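Local coordinates for protein Phi class glutathione transferase GSTF1 (Populus tremula x Populus tremuloides, PDB 4RI6) that binds glutathione and, as a Phi class glutathione transferase, probably conjugates its thiol to electrophilic compounds with release of a halide, at residues Y8-P11 / A15-R18; A21-I24 / P29-L32; S168-G173 / E203-V208; P45-I50 / V56-D61; E68-C73 / E104-T109. One frame throughout, in Å; residues are numbered along the deposited sequence.

In the fold
Contacts 1, 2 and 4 lie in the thioredoxin-like domain, contact 5 joins it to the helical domain, and contact 3 packs two later helices. Contacts 1 and 2 share helix 14-25, near its start and toward its end, with centres 10 Å apart; contact 1 is buried and contact 2 only partly. Contact 3 joins helices 164-179 and 203-214 and is wholly apolar and buried, its W205 touching S17 of contact 1. Contact 4 lies farthest from the chain's centre, where apolar packing lies behind the backbone hydrogen bonds between V56 and glutathione. Contact 5 is the charged one: its R70-D106 salt bridge joins the domains, and S168 of contact 3 and R18 of contact 1 meet it.

Contact 1. Residues Y8-P11 / A15-R18; sequences YGPP and AVSR. With GSH (glutathione), chain C.
V16 faces the loop 8-11 from the first turn of a helix, and the backbones come nearest at P11 and S17, whose CA atoms lie 5.6 Å apart. This is the strand-loop-helix entry of the thioredoxin-like fold, where strand 5-8 turns into helix 14-25. V16 carries the contact. With CG1 anti to its backbone N (chi1 174°), its branch straddles the P10 carbonyl: P10 O is 3.3 Å from V16 CB and 3.4 Å from V16 CG1. The other methyl, V16 CG2, lies 3.9 Å from G9 CA and 4.1 Å from P10 CD, where the P10 and V16 side chains cross at about a right angle. G9 presents only its CA to this methyl. On the same helix A15 borders glutathione, its CB 3.8 Å from O11 of the ligand. R212 of helix 203-214 bridges loop and helix, hydrogen-bonded through NH2 to S17 OG and through NE to P11 O, which lie 2.8 Å apart.

Contact 2. Residues A21-I24 / P29-L32; sequences ATLI and PFHL
F30 holds its CG between the backbone N and the carbonyl carbon (chi1 62°), while L23 has CG beside its own N (chi1 -71°); these torsions bring the ring and the leucine branch together. The pair joins helix 14-25 to strand 30-33 within the beta-alpha-beta unit that starts at strand 5-8, part of the thioredoxin-like domain. The backbones stay well apart, the nearest CA atoms being those of L23 and P29 at 7.2 Å, and no hydrogen bond crosses: the contact is made by apolar side chains. L23 CD1 meets the root of the ring, 3.8 Å from F30 CG, with its approach neither squarely over the face nor at the edge. L23 CB adds a second point, 3.9 Å from F30 CD2. L23 also packs on V5 and I7 of the neighbouring strand 5-8, and F30 on V5 and on M211 of helix 203-214. Farther along the ring I24 closes its edge, lying near the ring plane with CG1 4.3 Å from F30 CE2.

Contact 3. Residues S168-G173 / E203-V208; sequences SHLPNG and ESWKKV
L170 sits on one face of the W205 indole, and this is the tight part of the contact. Its CB stands 3.7 Å from the centroid of the six-membered ring and only 2° off the ring normal, a CH-pi contact almost exactly over the centre. The leucine methyls spread along the same indole, CD1 3.9 Å from W205 CD2 and CD2 4.1 Å from W205 CD1. W205 reaches across because its CG is anti to the backbone N (chi1 -172°), which carries the ring to the facing helix although the nearest CA atoms, those of L170 and W205, are 7.9 Å apart. P171 meets the far end of the ring, its CA 3.7 Å from W205 CH2. A hydrogen bond from W205 NE1 to D174 OD2, together with L170 on the face, probably holds the ring's rotation within this apolar setting. The other side of helix 203-214 is looser: E203, K206 and K207 are exposed, and the salt bridge between K206 NZ and E203 OE2 is long at 3.6 Å. W205 packs helix 203-214 on helix 164-179 and touches S17 of helix 14-25 in the thioredoxin-like domain, helix-on-helix packing in the interior of the glutathione transferase fold.

Contact 4. Residues P45-I50 / V56-D61; sequences PEYLKI and VPAFKD. With GSH (glutathione), chain C.
The tip of Y47, on the short, weakly bonded helix 45-48, touches V56 and A58. CG stands anti to the backbone N (chi1 -179°), which sends the ring across to the segment 56-61 although CB itself leaves the backbone at an angle to that segment. CB and CG meet nothing of that segment; contact begins at CE1, 4.2 Å from A58 CB, and continues at CZ, 4.1 Å from V56 CG1. The tip is nearest: Y47 OH lies 3.5 Å from V56 CG1, at about a right angle between the side chains, and is hydrogen-bonded to the carbonyl oxygen of Q55, so its polar end is held just before the valine. I50 packs beside it, with CD1 3.8 Å from A58 CB and CG2 3.8 Å from K60 CE, where the extended lysine chain crosses it.

V56 meets the ligand mainly through its backbone, with CG2 also against it. V56 N donates to O2 of glutathione at 2.7 Å (161°), and N2 of glutathione donates to V56 O at 3.0 Å (172°), two nearly straight bonds that grip the cysteinyl part of the tripeptide. The peptide bond that follows, before P57, is cis. This cis-proline loop, pairing antiparallel with the peptide backbone of glutathione, is the hallmark of the G-site in thioredoxin-like glutathione transferases.

Contact 5. Residues E68-C73 / E104-T109; sequences ESRAIC and ETDGQT. With GSH (glutathione), chain C.
R70 grips D106 side-on, and both bonds end on one oxygen: R70 NH2 reaches D106 OD2 at 2.8 Å (151°) and R70 NE reaches the same D106 OD2 at 3.0 Å (142°). The oxygen lies in the guanidinium plane, but the two nitrogens come to it from one face of the carboxylate, whose plane is turned 36° from that of the guanidinium. G107 CA lies over one guanidinium face, toward its rim and 4.1 Å from R70 NE. S168 OG also bonds D106 OD2, and R18 NH2 makes a long, weak ion pair with it; this anion probably tempers the charge of the two neighbouring arginines.

The residues before R70 hold glutathione. S69 N donates to its O12 at 2.8 Å and S69 OG to its O11 at 2.6 Å, while E68 OE1 takes the ligand's N1 at 2.6 Å. Thus the gamma-glutamyl end sits at the start of helix 69-79, whose dipole would be expected to favour the carboxylate. R18 NH1 in turn positions S69 OG. Helix 69-79 thereby meets helix 93-122 across the domain seam, with helices 14-25 (A15, V19) and 164-179 (S168, F164) packing alongside, and at the dimer interface, where E104 forms a salt bridge with R74 of the second subunit.

Contact 1. Residues Y8-P11 / A15-R18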
# COMPACT_ATOMS: atom_id res chain seq x y z
N TYR A 8 -6.24 -4.47 -18.43
CA TYR A 8 -7.59 -5.00 -18.28
C TYR A 8 -8.42 -4.14 -17.34
O TYR A 8 -8.00 -3.89 -16.19
CB TYR A 8 -7.58 -6.43 -17.72
CG TYR A 8 -7.01 -7.47 -18.64
CD1 TYR A 8 -5.65 -7.59 -18.83
CD2 TYR A 8 -7.85 -8.32 -19.33
CE1 TYR A 8 -5.14 -8.56 -19.68
CE2 TYR A 8 -7.36 -9.29 -20.17
CZ TYR A 8 -6.00 -9.40 -20.35
OH TYR A 8 -5.51 -10.37 -21.19
N GLY A 9 -9.59 -3.72 -17.80
CA GLY A 9 -10.55 -3.05 -16.93
C GLY A 9 -11.13 -1.78 -17.53
O GLY A 9 -10.62 -1.26 -18.52
N PRO A 10 -12.20 -1.25 -16.91
CA PRO A 10 -12.87 -0.03 -17.41
C PRO A 10 -12.25 1.25 -16.89
O PRO A 10 -11.83 1.31 -15.74
CB PRO A 10 -14.28 -0.18 -16.88
CG PRO A 10 -14.09 -0.88 -15.56
CD PRO A 10 -12.88 -1.79 -15.73
N PRO A 11 -12.22 2.30 -17.70
CA PRO A 11 -11.65 3.54 -17.17
C PRO A 11 -12.45 4.18 -16.01
O PRO A 11 -11.87 4.97 -15.28
CB PRO A 11 -11.59 4.46 -18.39
CG PRO A 11 -12.27 3.78 -19.46
CD PRO A 11 -12.44 2.36 -19.16
N ALA A 15 -8.71 2.31 -9.76
CA ALA A 15 -7.43 1.62 -9.89
C ALA A 15 -6.98 1.51 -11.34
O ALA A 15 -5.80 1.64 -11.64
CB ALA A 15 -7.51 0.24 -9.25
N VAL A 16 -7.90 1.27 -12.26
CA VAL A 16 -7.55 1.34 -13.69
C VAL A 16 -7.06 2.75 -14.07
O VAL A 16 -6.08 2.91 -14.79
CB VAL A 16 -8.76 0.95 -14.59
CG1 VAL A 16 -8.42 1.15 -16.08
CG2 VAL A 16 -9.19 -0.51 -14.33
N SER A 17 -7.76 3.77 -13.59
CA SER A 17 -7.41 5.15 -13.89
C SER A 17 -6.00 5.51 -13.43
O SER A 17 -5.28 6.24 -14.11
CB SER A 17 -8.42 6.12 -13.24
OG SER A 17 -9.65 6.09 -13.95
N ARG A 18 -5.61 4.98 -12.28
CA ARG A 18 -4.26 5.16 -11.77
C ARG A 18 -3.25 4.63 -12.77
O ARG A 18 -2.25 5.28 -13.07
CB ARG A 18 -4.11 4.47 -10.41
CG ARG A 18 -2.72 4.56 -9.82
CD ARG A 18 -2.61 3.87 -8.45
NE ARG A 18 -3.43 4.60 -7.51
CZ ARG A 18 -4.63 4.24 -7.08
NH1 ARG A 18 -5.19 3.09 -7.44
NH2 ARG A 18 -5.28 5.06 -6.27
N1 GSH C . -5.89 -2.81 -4.61
CA1 GSH C . -6.33 -3.04 -5.98
C1 GSH C . -5.55 -2.26 -7.02
O11 GSH C . -5.13 -1.18 -6.68
O12 GSH C . -5.33 -2.72 -8.17
CB1 GSH C . -7.76 -2.55 -5.94
CG1 GSH C . -8.52 -3.23 -7.04
CD1 GSH C . -9.99 -2.93 -6.88
OE1 GSH C . -10.56 -2.91 -5.81
N2 GSH C . -10.58 -2.71 -8.03
CA2 GSH C . -11.96 -2.44 -8.24
C2 GSH C . -12.60 -3.72 -8.70
O2 GSH C . -11.96 -4.46 -9.40
CB2 GSH C . -12.01 -1.32 -9.29
SG2 GSH C . -11.92 0.33 -8.55
N3 GSH C . -13.86 -3.94 -8.31
CA3 GSH C . -14.63 -5.09 -8.74
C3 GSH C . -14.59 -6.22 -7.75
O31 GSH C . -13.88 -6.11 -6.73
O32 GSH C . -15.29 -7.23 -7.98

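Contact 2. Residues A21-I24 / P29-L32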
# COMPACT_ATOMS: atom_id res chain seq x y z
N ALA A 21 -3.25 6.80 -16.16
CA ALA A 21 -2.58 8.07 -16.01
C ALA A 21 -1.07 7.87 -16.03
O ALA A 21 -0.34 8.68 -16.62
CB ALA A 21 -3.02 8.76 -14.73
N THR A 22 -0.60 6.80 -15.40
CA THR A 22 0.82 6.49 -15.38
C THR A 22 1.35 6.16 -16.77
O THR A 22 2.39 6.68 -17.17
CB THR A 22 1.10 5.33 -14.41
OG1 THR A 22 0.66 5.73 -13.10
CG2 THR A 22 2.58 4.97 -14.38
N LEU A 23 0.63 5.31 -17.50
CA LEU A 23 1.03 4.97 -18.85
C LEU A 23 1.17 6.23 -19.70
O LEU A 23 2.11 6.37 -20.47
CB LEU A 23 0.02 4.00 -19.48
CG LEU A 23 0.06 2.60 -18.88
CD1 LEU A 23 -1.19 1.84 -19.24
CD2 LEU A 23 1.28 1.87 -19.38
N ILE A 24 0.22 7.15 -19.55
CA ILE A 24 0.21 8.35 -20.38
C ILE A 24 1.36 9.29 -19.99
O ILE A 24 2.05 9.80 -20.86
CB ILE A 24 -1.14 9.06 -20.27
CG1 ILE A 24 -2.23 8.20 -20.91
CG2 ILE A 24 -1.07 10.41 -20.96
CD1 ILE A 24 -3.66 8.62 -20.55
N PRO A 29 2.63 3.28 -25.00
CA PRO A 29 1.40 2.89 -25.69
C PRO A 29 0.79 1.66 -25.06
O PRO A 29 1.52 0.83 -24.53
CB PRO A 29 1.88 2.59 -27.12
CG PRO A 29 3.22 3.28 -27.25
CD PRO A 29 3.81 3.18 -25.87
N PHE A 30 -0.53 1.56 -25.10
CA PHE A 30 -1.21 0.47 -24.44
C PHE A 30 -2.47 0.10 -25.21
O PHE A 30 -2.97 0.88 -26.02
CB PHE A 30 -1.55 0.82 -22.98
CG PHE A 30 -2.49 1.98 -22.84
CD1 PHE A 30 -3.86 1.79 -22.88
CD2 PHE A 30 -2.00 3.26 -22.68
CE1 PHE A 30 -4.73 2.86 -22.77
CE2 PHE A 30 -2.85 4.33 -22.57
CZ PHE A 30 -4.22 4.13 -22.61
N HIS A 31 -2.95 -1.11 -24.95
CA HIS A 31 -4.22 -1.59 -25.43
C HIS A 31 -5.08 -1.92 -24.22
O HIS A 31 -4.65 -2.65 -23.34
CB HIS A 31 -4.03 -2.82 -26.33
CG HIS A 31 -5.31 -3.49 -26.74
ND1 HIS A 31 -6.27 -2.85 -27.49
CD2 HIS A 31 -5.78 -4.74 -26.52
CE1 HIS A 31 -7.28 -3.67 -27.71
NE2 HIS A 31 -7.00 -4.83 -27.13
N LEU A 32 -6.28 -1.36 -24.18
CA LEU A 32 -7.16 -1.50 -23.03
C LEU A 32 -8.29 -2.48 -23.33
O LEU A 32 -9.09 -2.26 -24.26
CB LEU A 32 -7.74 -0.14 -22.64
CG LEU A 32 -8.58 -0.07 -21.35
CD1 LEU A 32 -7.77 -0.39 -20.09
CD2 LEU A 32 -9.24 1.30 -21.26

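Contact 3. Residues S168-G173 / E203-V208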
# COMPACT_ATOMS: atom_id res chain seq x y z
N SER A 168 -1.30 9.24 -7.62
CA SER A 168 -2.06 8.17 -7.02
C SER A 168 -3.32 8.68 -6.28
O SER A 168 -4.25 7.89 -6.05
CB SER A 168 -1.13 7.37 -6.08
OG SER A 168 -1.64 6.09 -5.81
N HIS A 169 -3.34 9.98 -5.92
CA HIS A 169 -4.50 10.60 -5.27
C HIS A 169 -5.59 11.04 -6.25
O HIS A 169 -6.72 11.32 -5.84
CB HIS A 169 -4.08 11.81 -4.45
CG HIS A 169 -3.30 11.48 -3.23
ND1 HIS A 169 -1.97 11.10 -3.25
CD2 HIS A 169 -3.68 11.45 -1.93
CE1 HIS A 169 -1.58 10.84 -2.01
NE2 HIS A 169 -2.59 11.04 -1.19
N LEU A 170 -5.26 11.12 -7.53
CA LEU A 170 -6.20 11.63 -8.51
C LEU A 170 -7.51 10.81 -8.60
O LEU A 170 -8.58 11.41 -8.64
CB LEU A 170 -5.54 11.71 -9.89
CG LEU A 170 -4.57 12.88 -10.06
CD1 LEU A 170 -3.71 12.74 -11.31
CD2 LEU A 170 -5.33 14.21 -10.10
N PRO A 171 -7.44 9.47 -8.60
CA PRO A 171 -8.72 8.77 -8.89
C PRO A 171 -9.80 8.97 -7.82
O PRO A 171 -10.94 9.29 -8.17
CB PRO A 171 -8.30 7.31 -9.00
CG PRO A 171 -6.87 7.37 -9.46
CD PRO A 171 -6.29 8.56 -8.73
N ASN A 172 -9.47 8.81 -6.54
CA ASN A 172 -10.49 9.00 -5.52
C ASN A 172 -10.79 10.48 -5.34
O ASN A 172 -11.94 10.87 -5.12
CB ASN A 172 -10.09 8.38 -4.19
CG ASN A 172 -10.22 6.87 -4.21
OD1 ASN A 172 -10.92 6.31 -5.04
ND2 ASN A 172 -9.57 6.22 -3.27
N GLY A 173 -9.76 11.31 -5.40
CA GLY A 173 -9.96 12.74 -5.26
C GLY A 173 -10.92 13.28 -6.29
O GLY A 173 -11.83 14.06 -5.97
N GLU A 203 -2.56 17.20 -18.41
CA GLU A 203 -3.13 16.65 -19.63
C GLU A 203 -3.33 15.15 -19.50
O GLU A 203 -4.30 14.63 -20.02
CB GLU A 203 -2.24 16.97 -20.84
CG GLU A 203 -2.21 18.45 -21.25
CD GLU A 203 -3.57 18.98 -21.65
OE1 GLU A 203 -4.44 18.18 -22.08
OE2 GLU A 203 -3.78 20.21 -21.53
N SER A 204 -2.45 14.46 -18.77
CA SER A 204 -2.58 13.01 -18.62
C SER A 204 -3.91 12.70 -17.95
O SER A 204 -4.65 11.82 -18.39
CB SER A 204 -1.43 12.42 -17.81
OG SER A 204 -1.39 12.98 -16.50
N TRP A 205 -4.22 13.44 -16.89
CA TRP A 205 -5.44 13.19 -16.17
C TRP A 205 -6.67 13.61 -16.99
O TRP A 205 -7.69 12.91 -16.98
CB TRP A 205 -5.42 13.89 -14.80
CG TRP A 205 -6.60 13.47 -13.95
CD1 TRP A 205 -7.60 14.27 -13.50
CD2 TRP A 205 -6.92 12.14 -13.51
NE1 TRP A 205 -8.50 13.54 -12.77
CE2 TRP A 205 -8.12 12.22 -12.78
CE3 TRP A 205 -6.30 10.89 -13.66
CZ2 TRP A 205 -8.73 11.11 -12.21
CZ3 TRP A 205 -6.90 9.79 -13.07
CH2 TRP A 205 -8.10 9.91 -12.37
N LYS A 206 -6.57 14.71 -17.71
CA LYS A 206 -7.66 15.10 -18.60
C LYS A 206 -7.94 14.02 -19.64
O LYS A 206 -9.10 13.78 -19.99
CB LYS A 206 -7.34 16.42 -19.30
CG LYS A 206 -7.27 17.60 -18.37
CD LYS A 206 -6.85 18.80 -19.17
CE LYS A 206 -6.94 20.06 -18.41
NZ LYS A 206 -6.52 21.15 -19.34
N LYS A 207 -6.88 13.38 -20.14
CA LYS A 207 -7.07 12.34 -21.14
C LYS A 207 -7.77 11.13 -20.54
O LYS A 207 -8.62 10.53 -21.18
CB LYS A 207 -5.73 11.95 -21.77
CG LYS A 207 -5.16 13.05 -22.64
CD LYS A 207 -3.89 12.68 -23.36
CE LYS A 207 -3.36 13.86 -24.16
NZ LYS A 207 -2.46 13.43 -25.26
N VAL A 208 -7.43 10.78 -19.30
CA VAL A 208 -8.10 9.68 -18.66
C VAL A 208 -9.59 9.98 -18.49
O VAL A 208 -10.43 9.13 -18.78
CB VAL A 208 -7.47 9.37 -17.28
CG1 VAL A 208 -8.31 8.34 -16.52
CG2 VAL A 208 -6.02 8.88 -17.44

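Contact 4. Residues P45-I50 / V56-D61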
# COMPACT_ATOMS: atom_id res chain seq x y z
N PRO A 45 -13.96 -17.04 -14.99
CA PRO A 45 -12.81 -17.86 -14.61
C PRO A 45 -11.57 -17.62 -15.46
O PRO A 45 -10.45 -17.78 -14.96
CB PRO A 45 -13.31 -19.30 -14.82
CG PRO A 45 -14.78 -19.20 -14.74
CD PRO A 45 -15.13 -17.88 -15.33
N GLU A 46 -11.76 -17.24 -16.71
CA GLU A 46 -10.61 -16.94 -17.54
C GLU A 46 -9.85 -15.71 -16.97
O GLU A 46 -8.61 -15.70 -16.91
CB GLU A 46 -11.03 -16.70 -18.98
CG GLU A 46 -9.87 -16.55 -19.92
CD GLU A 46 -9.01 -17.80 -19.98
OE1 GLU A 46 -9.49 -18.87 -19.54
OE2 GLU A 46 -7.86 -17.69 -20.47
N TYR A 47 -10.59 -14.69 -16.54
CA TYR A 47 -9.98 -13.49 -15.98
C TYR A 47 -9.38 -13.76 -14.59
O TYR A 47 -8.33 -13.21 -14.25
CB TYR A 47 -11.00 -12.34 -15.91
CG TYR A 47 -10.36 -11.09 -15.36
CD1 TYR A 47 -9.38 -10.43 -16.09
CD2 TYR A 47 -10.66 -10.63 -14.09
CE1 TYR A 47 -8.75 -9.32 -15.57
CE2 TYR A 47 -10.00 -9.52 -13.55
CZ TYR A 47 -9.06 -8.87 -14.31
OH TYR A 47 -8.41 -7.78 -13.80
N LEU A 48 -10.00 -14.62 -13.78
CA LEU A 48 -9.44 -14.90 -12.46
C LEU A 48 -8.08 -15.59 -12.54
O LEU A 48 -7.31 -15.56 -11.57
CB LEU A 48 -10.38 -15.75 -11.62
CG LEU A 48 -11.57 -15.04 -10.98
CD1 LEU A 48 -12.47 -16.08 -10.32
CD2 LEU A 48 -11.15 -14.00 -9.96
N LYS A 49 -7.75 -16.16 -13.70
CA LYS A 49 -6.42 -16.73 -13.92
C LYS A 49 -5.34 -15.65 -13.92
O LYS A 49 -4.19 -15.94 -13.57
CB LYS A 49 -6.36 -17.51 -15.24
CG LYS A 49 -7.03 -18.88 -15.20
CD LYS A 49 -6.28 -19.85 -14.28
CE LYS A 49 -4.96 -20.38 -14.88
NZ LYS A 49 -5.12 -21.72 -15.53
N ILE A 50 -5.69 -14.42 -14.29
CA ILE A 50 -4.70 -13.36 -14.34
C ILE A 50 -4.84 -12.37 -13.18
O ILE A 50 -3.87 -11.72 -12.84
CB ILE A 50 -4.72 -12.61 -15.67
CG1 ILE A 50 -6.01 -11.83 -15.88
CG2 ILE A 50 -4.56 -13.58 -16.83
CD1 ILE A 50 -5.91 -10.87 -17.04
N VAL A 56 -9.90 -5.39 -10.86
CA VAL A 56 -9.20 -4.73 -11.94
C VAL A 56 -8.33 -3.62 -11.36
O VAL A 56 -8.69 -3.04 -10.37
CB VAL A 56 -10.18 -4.16 -13.00
CG1 VAL A 56 -10.91 -5.32 -13.69
CG2 VAL A 56 -11.18 -3.21 -12.38
N PRO A 57 -7.21 -3.30 -12.00
CA PRO A 57 -6.73 -3.79 -13.29
C PRO A 57 -5.82 -4.99 -13.21
O PRO A 57 -5.35 -5.37 -12.15
CB PRO A 57 -5.95 -2.59 -13.83
CG PRO A 57 -5.33 -2.04 -12.63
CD PRO A 57 -6.38 -2.16 -11.54
N ALA A 58 -5.57 -5.56 -14.38
CA ALA A 58 -4.43 -6.44 -14.59
C ALA A 58 -3.60 -5.88 -15.74
O ALA A 58 -4.10 -5.13 -16.58
CB ALA A 58 -4.88 -7.87 -14.87
N PHE A 59 -2.33 -6.27 -15.78
CA PHE A 59 -1.36 -5.78 -16.72
C PHE A 59 -0.64 -6.97 -17.37
O PHE A 59 -0.28 -7.92 -16.66
CB PHE A 59 -0.36 -4.88 -16.00
CG PHE A 59 0.85 -4.54 -16.81
CD1 PHE A 59 1.89 -5.44 -16.94
CD2 PHE A 59 0.96 -3.31 -17.42
CE1 PHE A 59 3.00 -5.13 -17.71
CE2 PHE A 59 2.07 -2.98 -18.16
CZ PHE A 59 3.09 -3.89 -18.31
N LYS A 60 -0.43 -6.91 -18.69
CA LYS A 60 0.43 -7.86 -19.40
C LYS A 60 1.36 -7.14 -20.37
O LYS A 60 0.95 -6.23 -21.07
CB LYS A 60 -0.38 -8.89 -20.21
CG LYS A 60 -1.34 -9.78 -19.44
CD LYS A 60 -1.94 -10.81 -20.40
CE LYS A 60 -2.97 -11.70 -19.73
NZ LYS A 60 -3.50 -12.70 -20.68
N ASP A 61 2.63 -7.55 -20.40
CA ASP A 61 3.48 -7.27 -21.54
C ASP A 61 4.20 -8.57 -21.94
O ASP A 61 3.85 -9.64 -21.43
CB ASP A 61 4.45 -6.10 -21.26
CG ASP A 61 5.49 -6.39 -20.18
OD1 ASP A 61 5.68 -7.56 -19.78
OD2 ASP A 61 6.14 -5.42 -19.74
N1 GSH C . -5.89 -2.81 -4.61
CA1 GSH C . -6.33 -3.04 -5.98
C1 GSH C . -5.55 -2.26 -7.02
O11 GSH C . -5.13 -1.18 -6.68
O12 GSH C . -5.33 -2.72 -8.17
CB1 GSH C . -7.76 -2.55 -5.94
CG1 GSH C . -8.52 -3.23 -7.04
CD1 GSH C . -9.99 -2.93 -6.88
OE1 GSH C . -10.56 -2.91 -5.81
N2 GSH C . -10.58 -2.71 -8.03
CA2 GSH C . -11.96 -2.44 -8.24
C2 GSH C . -12.60 -3.72 -8.70
O2 GSH C . -11.96 -4.46 -9.40
CB2 GSH C . -12.01 -1.32 -9.29
SG2 GSH C . -11.92 0.33 -8.55
N3 GSH C . -13.86 -3.94 -8.31
CA3 GSH C . -14.63 -5.09 -8.74
C3 GSH C . -14.59 -6.22 -7.75
O31 GSH C . -13.88 -6.11 -6.73
O32 GSH C . -15.29 -7.23 -7.98

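Contact 5. Residues E68-C73 / E104-T109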
# COMPACT_ATOMS: atom_id res chain seq x y z
N GLU A 68 -2.48 -5.45 -9.00
CA GLU A 68 -2.37 -4.34 -8.04
C GLU A 68 -1.84 -3.09 -8.73
O GLU A 68 -0.70 -3.02 -9.17
CB GLU A 68 -1.52 -4.67 -6.81
CG GLU A 68 -2.33 -5.41 -5.75
CD GLU A 68 -3.41 -4.55 -5.11
OE1 GLU A 68 -3.41 -3.31 -5.33
OE2 GLU A 68 -4.24 -5.10 -4.37
N SER A 69 -2.70 -2.09 -8.81
CA SER A 69 -2.40 -0.88 -9.56
C SER A 69 -1.06 -0.23 -9.21
O SER A 69 -0.33 0.16 -10.11
CB SER A 69 -3.53 0.14 -9.40
OG SER A 69 -3.74 0.58 -8.06
N ARG A 70 -0.72 -0.12 -7.93
CA ARG A 70 0.50 0.58 -7.58
C ARG A 70 1.74 -0.25 -7.95
O ARG A 70 2.77 0.32 -8.28
CB ARG A 70 0.51 0.97 -6.11
CG ARG A 70 -0.55 2.00 -5.78
CD ARG A 70 -0.77 2.15 -4.29
NE ARG A 70 -1.96 2.98 -4.00
CZ ARG A 70 -3.21 2.53 -4.00
NH1 ARG A 70 -3.48 1.25 -4.26
NH2 ARG A 70 -4.20 3.35 -3.72
N ALA A 71 1.63 -1.58 -7.91
CA ALA A 71 2.72 -2.46 -8.36
C ALA A 71 2.90 -2.36 -9.86
O ALA A 71 4.02 -2.25 -10.37
CB ALA A 71 2.45 -3.93 -7.95
N ILE A 72 1.79 -2.36 -10.58
CA ILE A 72 1.83 -2.17 -12.02
C ILE A 72 2.53 -0.84 -12.36
O ILE A 72 3.37 -0.77 -13.26
CB ILE A 72 0.41 -2.20 -12.62
CG1 ILE A 72 -0.17 -3.61 -12.45
CG2 ILE A 72 0.43 -1.81 -14.10
CD1 ILE A 72 -1.64 -3.72 -12.73
N CYS A 73 2.20 0.21 -11.62
CA CYS A 73 2.74 1.53 -11.93
C CYS A 73 4.23 1.60 -11.61
O CYS A 73 4.98 2.21 -12.35
CB CYS A 73 1.98 2.61 -11.18
SG CYS A 73 0.29 2.86 -11.79
N GLU A 104 2.77 5.38 -0.19
CA GLU A 104 2.27 4.51 0.88
C GLU A 104 1.20 5.24 1.68
O GLU A 104 0.25 4.63 2.19
CB GLU A 104 3.41 4.05 1.79
CG GLU A 104 4.28 3.00 1.17
CD GLU A 104 3.51 1.72 0.93
OE1 GLU A 104 2.75 1.31 1.83
OE2 GLU A 104 3.64 1.13 -0.15
N THR A 105 1.35 6.55 1.86
CA THR A 105 0.33 7.34 2.53
C THR A 105 -0.99 7.29 1.74
O THR A 105 -2.05 7.18 2.34
CB THR A 105 0.84 8.78 2.77
OG1 THR A 105 1.94 8.70 3.69
CG2 THR A 105 -0.23 9.67 3.36
N ASP A 106 -0.93 7.34 0.42
CA ASP A 106 -2.13 7.08 -0.36
C ASP A 106 -2.68 5.69 -0.03
O ASP A 106 -3.84 5.54 0.32
CB ASP A 106 -1.87 7.18 -1.86
CG ASP A 106 -3.04 6.68 -2.67
OD1 ASP A 106 -4.16 7.16 -2.42
OD2 ASP A 106 -2.87 5.79 -3.54
N GLY A 107 -1.85 4.66 -0.15
CA GLY A 107 -2.32 3.30 0.03
C GLY A 107 -2.89 2.96 1.39
O GLY A 107 -3.85 2.18 1.48
N GLN A 108 -2.32 3.54 2.44
CA GLN A 108 -2.66 3.19 3.82
C GLN A 108 -3.49 4.19 4.57
O GLN A 108 -4.16 3.83 5.53
CB GLN A 108 -1.36 2.97 4.61
CG GLN A 108 -0.50 1.85 4.09
CD GLN A 108 -1.25 0.53 4.02
OE1 GLN A 108 -1.79 0.08 5.00
NE2 GLN A 108 -1.33 -0.04 2.84
N THR A 109 -3.46 5.46 4.16
CA THR A 109 -4.03 6.54 4.97
C THR A 109 -5.16 7.31 4.26
O THR A 109 -6.27 7.41 4.76
CB THR A 109 -2.88 7.47 5.42
OG1 THR A 109 -1.94 6.68 6.16
CG2 THR A 109 -3.40 8.62 6.29
N1 GSH C . -5.89 -2.81 -4.61
CA1 GSH C . -6.33 -3.04 -5.98
C1 GSH C . -5.55 -2.26 -7.02
O11 GSH C . -5.13 -1.18 -6.68
O12 GSH C . -5.33 -2.72 -8.17
CB1 GSH C . -7.76 -2.55 -5.94
CG1 GSH C . -8.52 -3.23 -7.04
CD1 GSH C . -9.99 -2.93 -6.88
OE1 GSH C . -10.56 -2.91 -5.81
N2 GSH C . -10.58 -2.71 -8.03
CA2 GSH C . -11.96 -2.44 -8.24
C2 GSH C . -12.60 -3.72 -8.70
O2 GSH C . -11.96 -4.46 -9.40
CB2 GSH C . -12.01 -1.32 -9.29
SG2 GSH C . -11.92 0.33 -8.55
N3 GSH C . -13.86 -3.94 -8.31
CA3 GSH C . -14.63 -5.09 -8.74
C3 GSH C . -14.59 -6.22 -7.75
O31 GSH C . -13.88 -6.11 -6.73
O32 GSH C . -15.29 -7.23 -7.98